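PDB 1C7N: cystalysin from Treponema denticola, which binds pyridoxal-5'-phosphate as a member of the class I and II aminotransferase family, with two copies of the chain in its assembly. Local coordinates for residues L327-F332 with Y358-G363; T65-E70 with L276-C281; K8-N13 with L17-M22. All coordinates share one frame; numbering follows the deposited sequence.

Interaction 1: residues L327-F332 with Y358-G363; sequences LQWIDF and YIFGDG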
ATOM      1  N   LEU A 327       2.070  10.438 -23.049  1.00  9.77           N
ATOM      2  CA  LEU A 327       0.733  10.117 -23.551  1.00  9.70           C
ATOM      3  C   LEU A 327       0.278  11.158 -24.588  1.00 10.06           C
ATOM      4  O   LEU A 327       0.004  12.309 -24.249  1.00 11.23           O
ATOM      5  CB  LEU A 327      -0.238  10.069 -22.369  1.00  9.38           C
ATOM      6  CG  LEU A 327       0.204   9.138 -21.226  1.00 10.42           C
ATOM      7  CD1 LEU A 327      -0.625   9.386 -19.973  1.00 11.34           C
ATOM      8  CD2 LEU A 327       0.056   7.692 -21.676  1.00 11.36           C
ATOM      9  N   GLN A 328       0.193  10.744 -25.849  1.00 10.31           N
ATOM     10  CA  GLN A 328      -0.180  11.642 -26.941  1.00 11.04           C
ATOM     11  C   GLN A 328      -1.680  11.633 -27.240  1.00 10.68           C
ATOM     12  O   GLN A 328      -2.324  10.588 -27.210  1.00 11.95           O
ATOM     13  CB  GLN A 328       0.638  11.272 -28.189  1.00 10.75           C
ATOM     14  CG  GLN A 328       0.518  12.224 -29.373  1.00 11.17           C
ATOM     15  CD  GLN A 328       1.606  11.967 -30.409  1.00 12.15           C
ATOM     16  OE1 GLN A 328       2.149  10.869 -30.484  1.00 11.46           O
ATOM     17  NE2 GLN A 328       1.917  12.980 -31.221  1.00 13.17           N
ATOM     18  N   TRP A 329      -2.218  12.811 -27.534  1.00 10.98           N
ATOM     19  CA  TRP A 329      -3.649  13.000 -27.785  1.00 11.92           C
ATOM     20  C   TRP A 329      -3.914  13.077 -29.285  1.00 11.97           C
ATOM     21  O   TRP A 329      -3.572  14.068 -29.926  1.00 12.33           O
ATOM     22  CB  TRP A 329      -4.087  14.298 -27.095  1.00 12.22           C
ATOM     23  CG  TRP A 329      -5.563  14.467 -26.790  1.00 14.48           C
ATOM     24  CD1 TRP A 329      -6.322  15.571 -27.061  1.00 13.94           C
ATOM     25  CD2 TRP A 329      -6.410  13.577 -26.037  1.00 14.87           C
ATOM     26  NE1 TRP A 329      -7.577  15.434 -26.517  1.00 14.58           N
ATOM     27  CE2 TRP A 329      -7.661  14.224 -25.885  1.00 15.51           C
ATOM     28  CE3 TRP A 329      -6.232  12.308 -25.473  1.00 14.99           C
ATOM     29  CZ2 TRP A 329      -8.728  13.638 -25.190  1.00 14.69           C
ATOM     30  CZ3 TRP A 329      -7.293  11.728 -24.783  1.00 15.53           C
ATOM     31  CH2 TRP A 329      -8.526  12.396 -24.648  1.00 16.60           C
ATOM     32  N   ILE A 330      -4.531  12.032 -29.832  1.00 12.48           N
ATOM     33  CA  ILE A 330      -4.821  11.969 -31.260  1.00 12.36           C
ATOM     34  C   ILE A 330      -6.275  12.294 -31.571  1.00 13.08           C
ATOM     35  O   ILE A 330      -7.193  11.667 -31.047  1.00 13.50           O
ATOM     36  CB  ILE A 330      -4.497  10.575 -31.826  1.00 13.50           C
ATOM     37  CG1 ILE A 330      -3.072  10.172 -31.432  1.00 11.22           C
ATOM     38  CG2 ILE A 330      -4.609  10.595 -33.347  1.00 13.01           C
ATOM     39  CD1 ILE A 330      -2.736   8.744 -31.741  1.00 10.63           C
ATOM     40  N   ASP A 331      -6.468  13.267 -32.454  1.00 13.55           N
ATOM     41  CA  ASP A 331      -7.795  13.718 -32.858  1.00 14.32           C
ATOM     42  C   ASP A 331      -8.330  12.942 -34.063  1.00 13.69           C
ATOM     43  O   ASP A 331      -7.926  13.189 -35.199  1.00 13.07           O
ATOM     44  CB  ASP A 331      -7.723  15.214 -33.171  1.00 13.68           C
ATOM     45  CG  ASP A 331      -9.047  15.790 -33.625  1.00 15.27           C
ATOM     46  OD1 ASP A 331     -10.060  15.059 -33.642  1.00 15.65           O
ATOM     47  OD2 ASP A 331      -9.066  16.991 -33.962  1.00 16.80           O
ATOM     48  N   PHE A 332      -9.244  12.006 -33.808  1.00 13.46           N
ATOM     49  CA  PHE A 332      -9.841  11.191 -34.869  1.00 14.96           C
ATOM     50  C   PHE A 332     -11.222  11.694 -35.288  1.00 14.39           C
ATOM     51  O   PHE A 332     -11.915  11.033 -36.057  1.00 15.06           O
ATOM     52  CB  PHE A 332     -10.005   9.733 -34.416  1.00 15.04           C
ATOM     53  CG  PHE A 332      -8.748   8.907 -34.499  1.00 15.31           C
ATOM     54  CD1 PHE A 332      -7.805   8.939 -33.478  1.00 15.62           C
ATOM     55  CD2 PHE A 332      -8.533   8.054 -35.585  1.00 15.84           C
ATOM     56  CE1 PHE A 332      -6.664   8.129 -33.534  1.00 15.76           C
ATOM     57  CE2 PHE A 332      -7.398   7.241 -35.651  1.00 16.03           C
ATOM     58  CZ  PHE A 332      -6.462   7.279 -34.622  1.00 15.71           C
ATOM     59  N   TYR A 358     -12.967   9.223 -24.801  1.00 11.76           N
ATOM     60  CA  TYR A 358     -14.168   9.493 -24.014  1.00 12.56           C
ATOM     61  C   TYR A 358     -14.099   9.153 -22.528  1.00 12.33           C
ATOM     62  O   TYR A 358     -14.860   9.709 -21.732  1.00 12.96           O
ATOM     63  CB  TYR A 358     -15.385   8.801 -24.650  1.00 12.90           C
ATOM     64  CG  TYR A 358     -15.503   7.312 -24.394  1.00 12.66           C
ATOM     65  CD1 TYR A 358     -16.242   6.831 -23.315  1.00 14.52           C
ATOM     66  CD2 TYR A 358     -14.894   6.385 -25.240  1.00 12.26           C
ATOM     67  CE1 TYR A 358     -16.379   5.463 -23.086  1.00 15.41           C
ATOM     68  CE2 TYR A 358     -15.020   5.013 -25.020  1.00 13.22           C
ATOM     69  CZ  TYR A 358     -15.767   4.560 -23.941  1.00 13.18           C
ATOM     70  OH  TYR A 358     -15.927   3.212 -23.722  1.00 13.86           O
ATOM     71  N   ILE A 359     -13.195   8.261 -22.138  1.00 11.90           N
ATOM     72  CA  ILE A 359     -13.108   7.896 -20.728  1.00 11.65           C
ATOM     73  C   ILE A 359     -12.580   9.040 -19.867  1.00 12.07           C
ATOM     74  O   ILE A 359     -12.695   9.002 -18.641  1.00 12.02           O
ATOM     75  CB  ILE A 359     -12.222   6.646 -20.510  1.00 12.03           C
ATOM     76  CG1 ILE A 359     -10.745   6.988 -20.731  1.00 11.71           C
ATOM     77  CG2 ILE A 359     -12.662   5.540 -21.451  1.00 10.29           C
ATOM     78  CD1 ILE A 359      -9.805   5.819 -20.474  1.00 13.96           C
ATOM     79  N   PHE A 360     -12.020  10.062 -20.512  1.00 11.36           N
ATOM     80  CA  PHE A 360     -11.483  11.218 -19.800  1.00 11.58           C
ATOM     81  C   PHE A 360     -12.491  12.356 -19.691  1.00 12.76           C
ATOM     82  O   PHE A 360     -12.169  13.430 -19.197  1.00 11.91           O
ATOM     83  CB  PHE A 360     -10.222  11.731 -20.499  1.00 11.14           C
ATOM     84  CG  PHE A 360      -9.124  10.719 -20.564  1.00 11.51           C
ATOM     85  CD1 PHE A 360      -8.939   9.941 -21.702  1.00 10.84           C
ATOM     86  CD2 PHE A 360      -8.307  10.502 -19.458  1.00 11.17           C
ATOM     87  CE1 PHE A 360      -7.958   8.956 -21.738  1.00 11.03           C
ATOM     88  CE2 PHE A 360      -7.325   9.520 -19.481  1.00 11.03           C
ATOM     89  CZ  PHE A 360      -7.149   8.744 -20.620  1.00 11.38           C
ATOM     90  N   GLY A 361     -13.710  12.108 -20.157  1.00 13.65           N
ATOM     91  CA  GLY A 361     -14.744  13.126 -20.114  1.00 13.69           C
ATOM     92  C   GLY A 361     -15.318  13.300 -21.504  1.00 14.52           C
ATOM     93  O   GLY A 361     -14.710  12.875 -22.486  1.00 13.65           O
ATOM     94  N   ASP A 362     -16.492  13.912 -21.604  1.00 14.32           N
ATOM     95  CA  ASP A 362     -17.104  14.104 -22.910  1.00 15.50           C
ATOM     96  C   ASP A 362     -16.222  14.924 -23.848  1.00 14.94           C
ATOM     97  O   ASP A 362     -16.347  14.830 -25.069  1.00 15.36           O
ATOM     98  CB  ASP A 362     -18.479  14.755 -22.751  1.00 17.29           C
ATOM     99  CG  ASP A 362     -19.514  13.788 -22.205  1.00 19.34           C
ATOM    100  OD1 ASP A 362     -20.641  14.225 -21.901  1.00 19.71           O
ATOM    101  OD2 ASP A 362     -19.199  12.584 -22.084  1.00 20.16           O
ATOM    102  N   GLY A 363     -15.327  15.726 -23.279  1.00 14.32           N
ATOM    103  CA  GLY A 363     -14.441  16.532 -24.099  1.00 12.83           C
ATOM    104  C   GLY A 363     -13.406  15.674 -24.809  1.00 11.99           C
ATOM    105  O   GLY A 363     -12.682  16.149 -25.687  1.00 12.53           O
TER
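Trp329 and Phe360 form an offset edge-to-face aromatic pair, joining the edge strand 327-331 of a small three-stranded antiparallel sheet to the 3-10 turn that follows strand 355-356. The backbones stay well apart, Trp329 CA and Phe360 CA being 11.3 Å from each other, and the two side chains span the gap. From CB of Trp329 the indole swings out with CG anti to the backbone N (chi1 -159°), beside the carbonyl carbon, which carries the six-membered ring toward the turn. On the pyrrole side NE1 is hydrogen-bonded to Tyr149 OH, while Phe367 of the neighbouring strand stacks on the indole, so its rotation is constrained by a polar and an aromatic partner. The far end of the benzo ring does the touching across the contact: CH2 of Trp329 lies 3.9 Å from CD1 of Phe360, which sits near the indole plane. The six-membered ring of Trp329 and the Phe360 ring have centroids 5.8 Å apart and planes inclined at 79°. Gly361 N to Tyr358 O closes the turn that carries Phe360, and Ile359 CG1 packs over one face of its ring, toward the rim. The Phe360 side chain comes within about 7 Å of a bound PLP, and Arg369 of strand 367-371 touches it. The neighbouring indole corner, Trp329 CZ3, lies 3.9 Å from the same Phe360 CD1 and 4.2 Å from Phe360 CE1.

Interaction 2: residues T65-E70 with L276-C281; sequences TGPTEE and LGYKAC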
ATOM      1  N   THR A  65       8.907  -1.159   7.757  1.00 13.31           N
ATOM      2  CA  THR A  65       9.809  -0.124   7.283  1.00 13.15           C
ATOM      3  C   THR A  65       9.206   1.255   7.068  1.00 13.69           C
ATOM      4  O   THR A  65       8.043   1.397   6.681  1.00 14.51           O
ATOM      5  CB  THR A  65      10.453  -0.588   5.960  1.00 13.25           C
ATOM      6  OG1 THR A  65      11.011  -1.899   6.145  1.00 11.02           O
ATOM      7  CG2 THR A  65      11.544   0.386   5.514  1.00 11.53           C
ATOM      8  N   GLY A  66      10.024   2.271   7.325  1.00 12.83           N
ATOM      9  CA  GLY A  66       9.614   3.649   7.149  1.00 13.84           C
ATOM     10  C   GLY A  66      10.717   4.375   6.401  1.00 13.78           C
ATOM     11  O   GLY A  66      11.776   3.789   6.161  1.00 13.97           O
ATOM     12  N   PRO A  67      10.508   5.646   6.025  1.00 14.38           N
ATOM     13  CA  PRO A  67      11.504   6.439   5.297  1.00 15.62           C
ATOM     14  C   PRO A  67      12.667   6.866   6.186  1.00 16.07           C
ATOM     15  O   PRO A  67      12.457   7.288   7.316  1.00 16.38           O
ATOM     16  CB  PRO A  67      10.715   7.668   4.824  1.00 15.61           C
ATOM     17  CG  PRO A  67       9.260   7.365   5.160  1.00 18.52           C
ATOM     18  CD  PRO A  67       9.328   6.462   6.347  1.00 15.14           C
ATOM     19  N   THR A  68      13.887   6.764   5.670  1.00 16.90           N
ATOM     20  CA  THR A  68      15.069   7.187   6.419  1.00 17.20           C
ATOM     21  C   THR A  68      15.244   8.683   6.173  1.00 18.44           C
ATOM     22  O   THR A  68      14.655   9.239   5.243  1.00 17.36           O
ATOM     23  CB  THR A  68      16.338   6.502   5.910  1.00 17.19           C
ATOM     24  OG1 THR A  68      16.501   6.800   4.514  1.00 16.10           O
ATOM     25  CG2 THR A  68      16.264   4.997   6.119  1.00 16.83           C
ATOM     26  N   GLU A  69      16.058   9.339   6.992  1.00 19.15           N
ATOM     27  CA  GLU A  69      16.292  10.760   6.797  1.00 19.50           C
ATOM     28  C   GLU A  69      16.974  10.926   5.445  1.00 18.97           C
ATOM     29  O   GLU A  69      16.734  11.898   4.728  1.00 18.84           O
ATOM     30  CB  GLU A  69      17.171  11.323   7.916  1.00 22.51           C
ATOM     31  CG  GLU A  69      16.484  11.323   9.271  1.00 25.50           C
ATOM     32  CD  GLU A  69      15.108  11.973   9.219  1.00 27.93           C
ATOM     33  OE1 GLU A  69      15.029  13.191   8.929  1.00 26.57           O
ATOM     34  OE2 GLU A  69      14.107  11.261   9.463  1.00 28.03           O
ATOM     35  N   GLU A  70      17.818   9.962   5.094  1.00 18.08           N
ATOM     36  CA  GLU A  70      18.513  10.006   3.813  1.00 18.17           C
ATOM     37  C   GLU A  70      17.487   9.955   2.678  1.00 16.95           C
ATOM     38  O   GLU A  70      17.647  10.626   1.656  1.00 15.75           O
ATOM     39  CB  GLU A  70      19.488   8.833   3.696  1.00 19.99           C
ATOM     40  CG  GLU A  70      20.205   8.733   2.348  1.00 22.69           C
ATOM     41  CD  GLU A  70      21.095   9.935   2.038  1.00 25.08           C
ATOM     42  OE1 GLU A  70      21.768   9.908   0.982  1.00 25.91           O
ATOM     43  OE2 GLU A  70      21.125  10.900   2.835  1.00 25.39           O
ATOM     44  N   LEU A 276      10.847  -1.965  -0.118  1.00 17.95           N
ATOM     45  CA  LEU A 276      11.379  -1.826  -1.468  1.00 18.14           C
ATOM     46  C   LEU A 276      10.866  -0.561  -2.143  1.00 18.21           C
ATOM     47  O   LEU A 276      11.539   0.002  -3.006  1.00 18.38           O
ATOM     48  CB  LEU A 276      11.029  -3.056  -2.305  1.00 19.29           C
ATOM     49  CG  LEU A 276      11.638  -4.345  -1.745  1.00 20.74           C
ATOM     50  CD1 LEU A 276      11.193  -5.538  -2.576  1.00 20.17           C
ATOM     51  CD2 LEU A 276      13.158  -4.222  -1.730  1.00 18.82           C
ATOM     52  N   GLY A 277       9.676  -0.118  -1.744  1.00 17.45           N
ATOM     53  CA  GLY A 277       9.113   1.090  -2.313  1.00 16.07           C
ATOM     54  C   GLY A 277       9.980   2.285  -1.953  1.00 15.44           C
ATOM     55  O   GLY A 277      10.288   3.125  -2.798  1.00 14.48           O
ATOM     56  N   TYR A 278      10.379   2.370  -0.692  1.00 14.86           N
ATOM     57  CA  TYR A 278      11.228   3.470  -0.268  1.00 15.81           C
ATOM     58  C   TYR A 278      12.568   3.441  -0.993  1.00 15.48           C
ATOM     59  O   TYR A 278      13.012   4.460  -1.515  1.00 16.38           O
ATOM     60  CB  TYR A 278      11.461   3.430   1.247  1.00 15.15           C
ATOM     61  CG  TYR A 278      10.222   3.741   2.051  1.00 15.41           C
ATOM     62  CD1 TYR A 278       9.518   2.730   2.703  1.00 14.99           C
ATOM     63  CD2 TYR A 278       9.729   5.042   2.133  1.00 15.58           C
ATOM     64  CE1 TYR A 278       8.354   3.007   3.419  1.00 14.65           C
ATOM     65  CE2 TYR A 278       8.560   5.327   2.844  1.00 15.15           C
ATOM     66  CZ  TYR A 278       7.882   4.306   3.484  1.00 14.15           C
ATOM     67  OH  TYR A 278       6.738   4.581   4.198  1.00 13.51           O
ATOM     68  N   LYS A 279      13.201   2.270  -1.045  1.00 15.66           N
ATOM     69  CA  LYS A 279      14.506   2.130  -1.695  1.00 15.22           C
ATOM     70  C   LYS A 279      14.471   2.374  -3.202  1.00 14.70           C
ATOM     71  O   LYS A 279      15.408   2.943  -3.767  1.00 11.30           O
ATOM     72  CB  LYS A 279      15.091   0.742  -1.424  1.00 15.64           C
ATOM     73  CG  LYS A 279      16.537   0.586  -1.880  1.00 17.23           C
ATOM     74  CD  LYS A 279      17.466   1.491  -1.084  1.00 16.22           C
ATOM     75  CE  LYS A 279      18.911   1.309  -1.507  1.00 17.59           C
ATOM     76  NZ  LYS A 279      19.817   2.244  -0.785  1.00 17.75           N
ATOM     77  N   ALA A 280      13.395   1.932  -3.849  1.00 14.59           N
ATOM     78  CA  ALA A 280      13.239   2.112  -5.288  1.00 15.21           C
ATOM     79  C   ALA A 280      13.260   3.595  -5.651  1.00 15.09           C
ATOM     80  O   ALA A 280      13.917   3.998  -6.608  1.00 16.14           O
ATOM     81  CB  ALA A 280      11.927   1.476  -5.758  1.00 14.71           C
ATOM     82  N   CYS A 281      12.538   4.406  -4.885  1.00 15.33           N
ATOM     83  CA  CYS A 281      12.485   5.842  -5.142  1.00 14.45           C
ATOM     84  C   CYS A 281      13.862   6.475  -4.951  1.00 14.20           C
ATOM     85  O   CYS A 281      14.285   7.314  -5.749  1.00 12.94           O
ATOM     86  CB  CYS A 281      11.478   6.511  -4.207  1.00 14.25           C
ATOM     87  SG  CYS A 281      11.358   8.299  -4.428  1.00 15.51           S
TER
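A peptide group, rather than a side chain, covers one face of the Tyr278 ring: the Gly66-Pro67 link lies across it, with Gly66 C 4.0 Å above the plane over the ring centre and Pro67 N 3.7 Å above it toward the rim. The pyrrolidine continues the cover past the CE2 side of the ring, where Pro67 CB is 3.7 Å from Tyr278 CE2 and Pro67 CD is 3.9 Å from Tyr278 OH. Toward CE1 the backbone takes over, with Thr65 O 3.7 Å from Tyr278 CE1. Beyond it the Thr65 methyl CG2 reaches Tyr278 CD1 at 4.2 Å. That methyl is anti to the backbone N (chi1 of OG1 -52°), which leaves OG1 beside the backbone N, hydrogen-bonded to Gly63 O. The phenol rises from helix 275-287, and its hydroxyl is hydrogen-bonded to Pro272 O, fixing the far end of the ring. Tyr71 meets the ring edge-to-face, and Asn94 of strand 92-95 touches both Pro67 and Tyr278. The residues that lie on the ring form the approach to helix 69-83, whose N-cap is Thr68: its OG1 accepts from Tyr71 N. The site also lies by the subunit boundary, where the Gly66 backbone hydrogen-bonds to the second subunit and Leu276 packs on its counterpart there. Between the two segments the attraction is thus van der Waals contact of a flat peptide with the aromatic face and of the pyrrolidine with its rim, while both hydroxyls are bonded to backbone oxygens outside it.

Interaction 3: residues K8-N13 with L17-M22; sequences KISRKN and LKWDLM
Arg11 lies across one face of the Trp19 indole, its CB 3.5 Å from the centroid of the five-membered ring and just 4° off the ring normal, a nearly vertical CH-pi contact. The backbone follows over the same ring system: Arg11 N stands 3.4 Å above the plane toward the rim, and Lys12 N approaches Trp19 CE3 obliquely at 3.5 Å. At the outer end Ser10 OG is 3.9 Å from Trp19 CZ3. The loop 8-13 is thus folded back upon the first turns of helix 17-25. From CB the arginine crosses the indole at about a right angle, and a bend at chi3 (-76°) brings its guanidinium beside the Lys18 ammonium, with the guanidinium plane turned 66° from the indole. Lys18 NZ lies in plane at the guanidinium edge, 3.3 Å from Arg11 NH2, two donors that do not bond each other. Both cations form salt bridges with Asp40 and Glu42, and Glu42 OE2 also accepts from Trp19 NE1, so one carboxylate ties together the side chains of all three residues. On the other flank Asp20 OD1 accepts a hydrogen bond from a water that itself accepts from Asn13 N at 2.7 Å, and a second water lies between Arg11 O and the same OD1. Further out, Ser16 OG bonds Trp19 N near the start of the helix, while Val61 of the second subunit packs on Ile9 and Arg11. The shared carboxylates probably offset the closeness of the two cations and favour their charged forms, making the pair part of a local ion cluster beside the aromatic face.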
ATOM      1  N   LYS A   8      11.636  -5.735 -27.878  1.00 13.43           N
ATOM      2  CA  LYS A   8      10.187  -5.869 -27.820  1.00 14.84           C
ATOM      3  C   LYS A   8       9.866  -6.931 -26.773  1.00 15.85           C
ATOM      4  O   LYS A   8      10.120  -8.117 -26.983  1.00 15.90           O
ATOM      5  CB  LYS A   8       9.636  -6.298 -29.184  1.00 14.90           C
ATOM      6  CG  LYS A   8       8.119  -6.392 -29.240  1.00 15.30           C
ATOM      7  CD  LYS A   8       7.624  -6.812 -30.623  1.00 15.86           C
ATOM      8  CE  LYS A   8       6.100  -6.852 -30.654  1.00 15.31           C
ATOM      9  NZ  LYS A   8       5.559  -7.329 -31.953  1.00 16.48           N
ATOM     10  N   ILE A   9       9.309  -6.505 -25.644  1.00 16.23           N
ATOM     11  CA  ILE A   9       8.979  -7.433 -24.568  1.00 16.61           C
ATOM     12  C   ILE A   9       7.517  -7.856 -24.607  1.00 16.66           C
ATOM     13  O   ILE A   9       6.698  -7.248 -25.292  1.00 14.73           O
ATOM     14  CB  ILE A   9       9.265  -6.806 -23.180  1.00 17.88           C
ATOM     15  CG1 ILE A   9       8.305  -5.640 -22.927  1.00 17.44           C
ATOM     16  CG2 ILE A   9      10.706  -6.318 -23.116  1.00 17.23           C
ATOM     17  CD1 ILE A   9       8.480  -4.970 -21.575  1.00 17.75           C
ATOM     18  N   SER A  10       7.204  -8.913 -23.866  1.00 17.31           N
ATOM     19  CA  SER A  10       5.842  -9.421 -23.780  1.00 16.95           C
ATOM     20  C   SER A  10       5.465  -9.528 -22.312  1.00 17.98           C
ATOM     21  O   SER A  10       6.262  -9.990 -21.494  1.00 15.60           O
ATOM     22  CB  SER A  10       5.734 -10.801 -24.430  1.00 17.91           C
ATOM     23  OG  SER A  10       4.461 -11.378 -24.182  1.00 18.34           O
ATOM     24  N   ARG A  11       4.256  -9.093 -21.976  1.00 17.98           N
ATOM     25  CA  ARG A  11       3.784  -9.162 -20.601  1.00 18.74           C
ATOM     26  C   ARG A  11       2.498  -9.970 -20.491  1.00 19.28           C
ATOM     27  O   ARG A  11       1.699  -9.776 -19.574  1.00 17.70           O
ATOM     28  CB  ARG A  11       3.587  -7.753 -20.026  1.00 17.96           C
ATOM     29  CG  ARG A  11       4.902  -7.088 -19.640  1.00 19.22           C
ATOM     30  CD  ARG A  11       4.693  -6.021 -18.577  1.00 19.75           C
ATOM     31  NE  ARG A  11       4.119  -4.817 -19.146  1.00 19.94           N
ATOM     32  CZ  ARG A  11       3.509  -3.869 -18.445  1.00 18.11           C
ATOM     33  NH1 ARG A  11       3.382  -3.978 -17.129  1.00 16.80           N
ATOM     34  NH2 ARG A  11       3.023  -2.815 -19.072  1.00 18.12           N
ATOM     35  N   LYS A  12       2.318 -10.885 -21.438  1.00 20.66           N
ATOM     36  CA  LYS A  12       1.153 -11.760 -21.463  1.00 22.13           C
ATOM     37  C   LYS A  12       1.222 -12.688 -20.254  1.00 22.08           C
ATOM     38  O   LYS A  12       2.303 -13.134 -19.875  1.00 22.67           O
ATOM     39  CB  LYS A  12       1.141 -12.588 -22.755  1.00 22.39           C
ATOM     40  CG  LYS A  12      -0.032 -13.543 -22.869  1.00 24.14           C
ATOM     41  CD  LYS A  12      -0.027 -14.280 -24.200  1.00 23.28           C
ATOM     42  CE  LYS A  12      -1.265 -15.158 -24.338  1.00 24.87           C
ATOM     43  NZ  LYS A  12      -1.346 -15.812 -25.678  1.00 24.67           N
ATOM     44  N   ASN A  13       0.070 -12.956 -19.647  1.00 22.68           N
ATOM     45  CA  ASN A  13      -0.019 -13.834 -18.479  1.00 24.78           C
ATOM     46  C   ASN A  13       1.042 -13.571 -17.408  1.00 24.90           C
ATOM     47  O   ASN A  13       1.656 -14.506 -16.891  1.00 25.39           O
ATOM     48  CB  ASN A  13       0.055 -15.304 -18.913  1.00 26.38           C
ATOM     49  CG  ASN A  13      -1.100 -15.708 -19.814  1.00 28.46           C
ATOM     50  OD1 ASN A  13      -2.266 -15.488 -19.484  1.00 29.73           O
ATOM     51  ND2 ASN A  13      -0.781 -16.309 -20.955  1.00 29.18           N
ATOM     52  N   LEU A  17      -2.116  -5.572 -15.536  1.00 13.23           N
ATOM     53  CA  LEU A  17      -3.512  -5.183 -15.701  1.00 13.77           C
ATOM     54  C   LEU A  17      -3.761  -4.680 -17.114  1.00 12.71           C
ATOM     55  O   LEU A  17      -4.831  -4.907 -17.684  1.00 10.60           O
ATOM     56  CB  LEU A  17      -3.911  -4.095 -14.694  1.00 15.59           C
ATOM     57  CG  LEU A  17      -4.016  -4.505 -13.223  1.00 17.94           C
ATOM     58  CD1 LEU A  17      -4.792  -5.813 -13.088  1.00 20.02           C
ATOM     59  CD2 LEU A  17      -2.640  -4.676 -12.667  1.00 19.72           C
ATOM     60  N   LYS A  18      -2.763  -4.005 -17.678  1.00 12.13           N
ATOM     61  CA  LYS A  18      -2.875  -3.462 -19.027  1.00 12.58           C
ATOM     62  C   LYS A  18      -3.002  -4.557 -20.077  1.00 12.49           C
ATOM     63  O   LYS A  18      -3.844  -4.473 -20.968  1.00 11.51           O
ATOM     64  CB  LYS A  18      -1.664  -2.583 -19.364  1.00 13.04           C
ATOM     65  CG  LYS A  18      -1.736  -1.985 -20.773  1.00 14.28           C
ATOM     66  CD  LYS A  18      -0.631  -0.977 -21.043  1.00 14.73           C
ATOM     67  CE  LYS A  18       0.744  -1.600 -20.982  1.00 16.00           C
ATOM     68  NZ  LYS A  18       1.806  -0.567 -21.181  1.00 12.20           N
ATOM     69  N   TRP A  19      -2.155  -5.576 -19.982  1.00 12.25           N
ATOM     70  CA  TRP A  19      -2.201  -6.673 -20.941  1.00 13.35           C
ATOM     71  C   TRP A  19      -3.413  -7.580 -20.722  1.00 12.22           C
ATOM     72  O   TRP A  19      -4.030  -8.032 -21.678  1.00 12.50           O
ATOM     73  CB  TRP A  19      -0.903  -7.492 -20.882  1.00 13.68           C
ATOM     74  CG  TRP A  19       0.254  -6.838 -21.592  1.00 14.98           C
ATOM     75  CD1 TRP A  19       0.838  -5.640 -21.284  1.00 14.87           C
ATOM     76  CD2 TRP A  19       0.961  -7.342 -22.736  1.00 14.46           C
ATOM     77  NE1 TRP A  19       1.859  -5.371 -22.163  1.00 15.33           N
ATOM     78  CE2 TRP A  19       1.958  -6.399 -23.063  1.00 14.20           C
ATOM     79  CE3 TRP A  19       0.848  -8.502 -23.514  1.00 14.64           C
ATOM     80  CZ2 TRP A  19       2.840  -6.577 -24.139  1.00 14.96           C
ATOM     81  CZ3 TRP A  19       1.727  -8.681 -24.584  1.00 15.78           C
ATOM     82  CH2 TRP A  19       2.710  -7.721 -24.886  1.00 14.37           C
ATOM     83  N   ASP A  20      -3.760  -7.856 -19.469  1.00 13.67           N
ATOM     84  CA  ASP A  20      -4.917  -8.709 -19.210  1.00 13.00           C
ATOM     85  C   ASP A  20      -6.175  -8.004 -19.726  1.00 14.35           C
ATOM     86  O   ASP A  20      -7.115  -8.653 -20.188  1.00 13.87           O
ATOM     87  CB  ASP A  20      -5.054  -9.011 -17.714  1.00 13.70           C
ATOM     88  CG  ASP A  20      -3.891  -9.839 -17.175  1.00 13.59           C
ATOM     89  OD1 ASP A  20      -3.152 -10.443 -17.984  1.00 11.27           O
ATOM     90  OD2 ASP A  20      -3.725  -9.892 -15.938  1.00 15.48           O
ATOM     91  N   LEU A  21      -6.180  -6.677 -19.654  1.00 14.11           N
ATOM     92  CA  LEU A  21      -7.320  -5.899 -20.124  1.00 16.17           C
ATOM     93  C   LEU A  21      -7.486  -6.062 -21.627  1.00 16.23           C
ATOM     94  O   LEU A  21      -8.604  -6.178 -22.129  1.00 17.45           O
ATOM     95  CB  LEU A  21      -7.139  -4.413 -19.784  1.00 15.95           C
ATOM     96  CG  LEU A  21      -8.209  -3.467 -20.351  1.00 17.49           C
ATOM     97  CD1 LEU A  21      -9.584  -3.927 -19.896  1.00 17.87           C
ATOM     98  CD2 LEU A  21      -7.944  -2.033 -19.896  1.00 17.30           C
ATOM     99  N   MET A  22      -6.365  -6.067 -22.342  1.00 16.94           N
ATOM    100  CA  MET A  22      -6.380  -6.215 -23.790  1.00 17.45           C
ATOM    101  C   MET A  22      -6.977  -7.561 -24.181  1.00 18.68           C
ATOM    102  O   MET A  22      -7.885  -7.628 -25.011  1.00 18.03           O
ATOM    103  CB  MET A  22      -4.956  -6.093 -24.346  1.00 16.95           C
ATOM    104  CG  MET A  22      -4.803  -6.497 -25.805  1.00 17.05           C
ATOM    105  SD  MET A  22      -3.101  -6.320 -26.386  1.00 14.68           S
ATOM    106  CE  MET A  22      -2.272  -7.576 -25.444  1.00 15.21           C
TER
HETATM  107  O   HOH W   1      -0.310 -10.051 -17.881  1.00 15.95           O
HETATM  108  O   HOH W   2      -2.173 -11.507 -20.259  1.00 24.99           O

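Interaction 1 is a buried aromatic pair, with its centre about 14 Å from that of the chain; interactions 2 and 3 lie further out, their centres about 22 and 20 Å away, and both touch the second subunit. The three do not meet: even interactions 1 and 3 have nearest atoms about 8 Å apart. All use an aromatic ring, but differently, as ring against ring in 1, peptide over phenol in 2, and arginine over indole in 3, where a partly buried setting combines a buried ion cluster with bridging waters. Interactions 2 and 3 are also related across the dimer, since Leu17 packs on Thr65 of the second subunit.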